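Local coordinates for protein 2,5-dihydroxypyridine 5,6-dioxygenase (Pseudomonas putida KT2440, PDB 7CUP) that catalyses the iron-dependent dioxygenolytic cleavage of the 2,5-dihydroxypyridine ring between carbons 5 and 6, yielding N-formylmaleamate in aerobic nicotinate degradation, at residues R20-E23 and T24-V27; E246-R249 and D250-Y254. All coordinates share one frame; numbering follows the deposited sequence.

Interaction 1 (R20-E23 and T24-V27)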
loop_
_atom_site.group_PDB
_atom_site.type_symbol
_atom_site.label_atom_id
_atom_site.label_comp_id
_atom_site.label_asym_id
_atom_site.label_seq_id
_atom_site.Cartn_x
_atom_site.Cartn_y
_atom_site.Cartn_z
ATOM N N ARG A 20 -17.726 18.458 -22.439
ATOM C CA ARG A 20 -19.203 18.579 -22.298
ATOM C C ARG A 20 -19.728 17.596 -21.252
ATOM O O ARG A 20 -20.887 17.132 -21.354
ATOM C CB ARG A 20 -19.887 18.485 -23.672
ATOM C CG ARG A 20 -19.657 19.745 -24.502
ATOM C CD ARG A 20 -20.556 19.977 -25.711
ATOM N NE ARG A 20 -19.718 20.275 -26.873
ATOM C CZ ARG A 20 -19.023 21.405 -27.085
ATOM N NH1 ARG A 20 -19.063 22.398 -26.209
ATOM N NH2 ARG A 20 -18.286 21.536 -28.182
ATOM N N VAL A 21 -18.942 17.326 -20.217
ATOM C CA VAL A 21 -19.451 16.551 -19.056
ATOM C C VAL A 21 -20.202 17.514 -18.148
ATOM O O VAL A 21 -19.669 18.570 -17.839
ATOM C CB VAL A 21 -18.317 15.865 -18.299
ATOM C CG1 VAL A 21 -18.800 15.260 -17.009
ATOM C CG2 VAL A 21 -17.626 14.849 -19.181
ATOM N N ASP A 22 -21.403 17.137 -17.732
ATOM C CA ASP A 22 -22.225 17.894 -16.752
ATOM C C ASP A 22 -23.160 16.891 -16.094
ATOM O O ASP A 22 -23.001 15.677 -16.321
ATOM C CB ASP A 22 -22.975 19.061 -17.420
ATOM C CG ASP A 22 -23.918 18.621 -18.527
ATOM O OD1 ASP A 22 -24.448 17.490 -18.459
ATOM O OD2 ASP A 22 -24.056 19.392 -19.497
ATOM N N GLU A 23 -24.135 17.387 -15.355
ATOM C CA GLU A 23 -25.054 16.560 -14.543
ATOM C C GLU A 23 -25.895 15.666 -15.454
ATOM O O GLU A 23 -26.520 14.780 -14.923
ATOM C CB GLU A 23 -25.926 17.438 -13.637
ATOM C CG GLU A 23 -27.044 18.170 -14.355
ATOM C CD GLU A 23 -26.624 19.369 -15.195
ATOM O OE1 GLU A 23 -25.503 19.904 -14.979
ATOM O OE2 GLU A 23 -27.415 19.775 -16.073
ATOM N N THR A 24 -25.957 15.864 -16.767
ATOM C CA THR A 24 -26.803 14.964 -17.609
ATOM C C THR A 24 -25.973 13.727 -17.998
ATOM O O THR A 24 -26.511 12.769 -18.598
ATOM C CB THR A 24 -27.348 15.737 -18.811
ATOM O OG1 THR A 24 -26.254 16.047 -19.681
ATOM C CG2 THR A 24 -27.995 17.030 -18.383
ATOM N N GLN A 25 -24.681 13.738 -17.688
ATOM C CA GLN A 25 -23.747 12.825 -18.375
ATOM C C GLN A 25 -23.288 11.709 -17.430
ATOM O O GLN A 25 -23.223 11.907 -16.203
ATOM C CB GLN A 25 -22.582 13.615 -18.928
ATOM C CG GLN A 25 -22.955 14.701 -19.918
ATOM C CD GLN A 25 -23.279 14.122 -21.259
ATOM O OE1 GLN A 25 -22.382 13.745 -22.027
ATOM N NE2 GLN A 25 -24.572 14.034 -21.533
ATOM N N SER A 26 -22.935 10.572 -18.019
ATOM C CA SER A 26 -22.289 9.434 -17.326
ATOM C C SER A 26 -20.860 9.274 -17.837
ATOM O O SER A 26 -20.621 9.303 -19.066
ATOM C CB SER A 26 -23.093 8.198 -17.492
ATOM O OG SER A 26 -24.274 8.322 -16.719
ATOM N N VAL A 27 -19.935 9.155 -16.909
ATOM C CA VAL A 27 -18.490 8.962 -17.211
ATOM C C VAL A 27 -18.067 7.584 -16.701
ATOM O O VAL A 27 -18.295 7.281 -15.504
ATOM C CB VAL A 27 -17.653 10.068 -16.558
ATOM C CG1 VAL A 27 -16.167 9.820 -16.787
ATOM C CG2 VAL A 27 -18.070 11.451 -17.037
#

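Interaction 2 (E246-R249 and D250-Y254)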
loop_
_atom_site.group_PDB
_atom_site.type_symbol
_atom_site.label_atom_id
_atom_site.label_comp_id
_atom_site.label_asym_id
_atom_site.label_seq_id
_atom_site.Cartn_x
_atom_site.Cartn_y
_atom_site.Cartn_z
ATOM N N GLU A 246 20.620 0.114 -39.562
ATOM C CA GLU A 246 20.711 -1.343 -39.305
ATOM C C GLU A 246 19.747 -1.727 -38.168
ATOM O O GLU A 246 19.113 -2.791 -38.242
ATOM C CB GLU A 246 22.131 -1.707 -38.897
ATOM C CG GLU A 246 22.329 -3.193 -38.709
ATOM C CD GLU A 246 23.733 -3.480 -38.235
ATOM O OE1 GLU A 246 24.029 -4.632 -37.948
ATOM O OE2 GLU A 246 24.529 -2.532 -38.151
ATOM N N TYR A 247 19.672 -0.905 -37.125
ATOM C CA TYR A 247 18.785 -1.151 -35.959
ATOM C C TYR A 247 17.335 -1.114 -36.440
ATOM O O TYR A 247 16.578 -2.026 -36.083
ATOM C CB TYR A 247 19.053 -0.155 -34.829
ATOM C CG TYR A 247 18.203 -0.351 -33.595
ATOM C CD1 TYR A 247 16.907 0.123 -33.537
ATOM C CD2 TYR A 247 18.697 -0.983 -32.472
ATOM C CE1 TYR A 247 16.115 -0.035 -32.409
ATOM C CE2 TYR A 247 17.929 -1.119 -31.324
ATOM C CZ TYR A 247 16.627 -0.653 -31.294
ATOM O OH TYR A 247 15.826 -0.818 -30.206
ATOM N N LEU A 248 16.965 -0.102 -37.229
ATOM C CA LEU A 248 15.588 0.019 -37.778
ATOM C C LEU A 248 15.308 -1.207 -38.641
ATOM O O LEU A 248 14.234 -1.813 -38.466
ATOM C CB LEU A 248 15.436 1.311 -38.578
ATOM C CG LEU A 248 14.042 1.563 -39.144
ATOM C CD1 LEU A 248 12.949 1.416 -38.075
ATOM C CD2 LEU A 248 13.965 2.918 -39.832
ATOM N N ARG A 249 16.229 -1.590 -39.528
ATOM C CA ARG A 249 15.970 -2.730 -40.449
ATOM C C ARG A 249 15.766 -4.008 -39.628
ATOM O O ARG A 249 14.870 -4.784 -39.945
ATOM C CB ARG A 249 17.103 -2.958 -41.456
ATOM C CG ARG A 249 17.133 -2.028 -42.656
ATOM C CD ARG A 249 18.192 -2.514 -43.662
ATOM N NE ARG A 249 19.552 -2.607 -43.107
ATOM C CZ ARG A 249 20.440 -1.618 -43.081
ATOM N NH1 ARG A 249 20.155 -0.421 -43.565
ATOM N NH2 ARG A 249 21.636 -1.832 -42.568
ATOM N N ASP A 250 16.587 -4.233 -38.614
ATOM C CA ASP A 250 16.510 -5.450 -37.778
ATOM C C ASP A 250 15.190 -5.455 -36.996
ATOM O O ASP A 250 14.602 -6.544 -36.791
ATOM C CB ASP A 250 17.730 -5.521 -36.866
ATOM C CG ASP A 250 17.985 -6.868 -36.227
ATOM O OD1 ASP A 250 18.796 -7.632 -36.763
ATOM O OD2 ASP A 250 17.384 -7.130 -35.191
ATOM N N TYR A 251 14.744 -4.295 -36.524
ATOM C CA TYR A 251 13.499 -4.205 -35.729
ATOM C C TYR A 251 12.329 -4.599 -36.620
ATOM O O TYR A 251 11.534 -5.463 -36.254
ATOM C CB TYR A 251 13.297 -2.799 -35.180
ATOM C CG TYR A 251 12.042 -2.656 -34.358
ATOM C CD1 TYR A 251 11.981 -3.160 -33.066
ATOM C CD2 TYR A 251 10.912 -2.040 -34.871
ATOM C CE1 TYR A 251 10.836 -3.012 -32.296
ATOM C CE2 TYR A 251 9.761 -1.878 -34.116
ATOM C CZ TYR A 251 9.727 -2.366 -32.823
ATOM O OH TYR A 251 8.594 -2.259 -32.076
ATOM N N MET A 252 12.225 -3.935 -37.766
ATOM C CA MET A 252 11.131 -4.151 -38.739
ATOM C C MET A 252 11.127 -5.603 -39.245
ATOM O O MET A 252 10.018 -6.154 -39.373
ATOM C CB MET A 252 11.242 -3.150 -39.882
ATOM C CG MET A 252 11.070 -1.741 -39.391
ATOM S SD MET A 252 10.865 -0.482 -40.628
ATOM C CE MET A 252 9.141 -0.731 -41.051
ATOM N N LYS A 253 12.273 -6.249 -39.471
ATOM C CA LYS A 253 12.256 -7.623 -40.039
ATOM C C LYS A 253 11.838 -8.619 -38.944
ATOM O O LYS A 253 11.360 -9.702 -39.289
ATOM C CB LYS A 253 13.578 -7.988 -40.732
ATOM C CG LYS A 253 14.801 -8.166 -39.847
ATOM C CD LYS A 253 14.838 -9.451 -38.993
ATOM C CE LYS A 253 15.789 -9.363 -37.805
ATOM N NZ LYS A 253 15.139 -9.670 -36.506
ATOM N N TYR A 254 11.962 -8.245 -37.668
ATOM C CA TYR A 254 11.593 -9.085 -36.506
ATOM C C TYR A 254 10.184 -9.636 -36.690
ATOM O O TYR A 254 9.895 -10.791 -36.317
ATOM C CB TYR A 254 11.658 -8.263 -35.220
ATOM C CG TYR A 254 11.052 -8.904 -33.998
ATOM C CD1 TYR A 254 11.605 -10.023 -33.432
ATOM C CD2 TYR A 254 9.912 -8.378 -33.413
ATOM C CE1 TYR A 254 11.065 -10.599 -32.292
ATOM C CE2 TYR A 254 9.369 -8.920 -32.265
ATOM C CZ TYR A 254 9.943 -10.044 -31.706
ATOM O OH TYR A 254 9.412 -10.580 -30.572
#

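Interaction 1 (R20-E23 and T24-V27)
Asp22 OD1 takes two hydrogen bonds from Thr24, one from the hydroxyl OG1 at 2.6 Å and one from the backbone N at 2.8 Å. The hydroxyl arrives on the syn lone pair of the carboxylate oxygen, whereas the amide meets it on the anti side, 28° out of the carboxylate plane. Asp22 CG stands between its own backbone N and carbonyl carbon (chi1 60°), which brings OD1 close to both the N and OG1 of Thr24. The Asp22-to-Thr24 hydrogen bond from side chain to backbone N is that of an Asx turn, and it is laid over a type I beta turn from Asp22 to Gln25, closed by Gln25 N to Asp22 O at 2.9 Å. Gln25, bent at chi2 (-77°), folds back so that its NE2 donates to Thr24 OG1 at 3.2 Å, while its OE1 accepts from Arg118. On the inner side, Val21 CG1 lies 3.9 Å from Val27 CG2, the two side chains crossing at about a right angle. Arg20, the C-prime residue of the Schellman motif ending helix 5-18, reaches Asp182 through a salt bridge from NH2. The turn thus joins that helix to strand 26-31, which pairs with strands 53-58 and 96-99; Val21 rests on Leu96 and Val27 on Val98.

Interaction 2 (E246-R249 and D250-Y254)
Glu246 O to Asp250 N, at 2.9 Å, opens a run of four successive i to i+4 backbone N-H to C=O hydrogen bonds that continues through Lys253 N; Met252 N to Leu248 O, with an N-H...O angle of 176°, is the straightest of the four. Leu248 and Met252, one turn apart, run alongside each other in the same direction, with Leu248 CD1 3.8 Å from Met252 SD. Met252 CG, turned beside its backbone N (chi1 -63°), comes within 3.3 Å of Leu248 O, and the sulfur is thereby carried along the leucine. On another flank Arg249 bends at chi3 (-58°), so that Glu246 CA sits against the outer part of one guanidinium face, while NH1 donates to Ile239 O. Lys253 curls back toward Asp250, making a weak hydrogen bond from NZ to the backbone O and a long salt bridge from NZ to Asp250 OD2 at 3.6 Å. Toward the third subunit, Glu246 forms a salt bridge with its Arg324, and Tyr247 OH hydrogen-bonds to its Thr277 O. This is an amphipathic helix, Leu248 and Met252 packing on Ile239 of strand 235-240 and Leu319 of strand 319-323, the latter containing the iron ligand Asp320.

How the interactions relate
The two contacts lie on opposite sides of the chain's centre, their own centres 46 Å apart and their nearest atoms about 32 Å. Interaction 1 comes first along the sequence, where the chain enters the parallel sheet; interaction 2 follows more than two hundred residues later, on helix 243-253. They share no strand or sheet: the turn leads into strand 26-31, whereas the helix packs against strand 319-323 of an antiparallel sheet that carries iron ligands. The first lies away from the metal, while the Met252 side chain is about 12 Å from it. Ser26 packs on Ala86 of the second subunit; Glu246, Tyr247, Asp250, Tyr251 and Tyr254 meet the third.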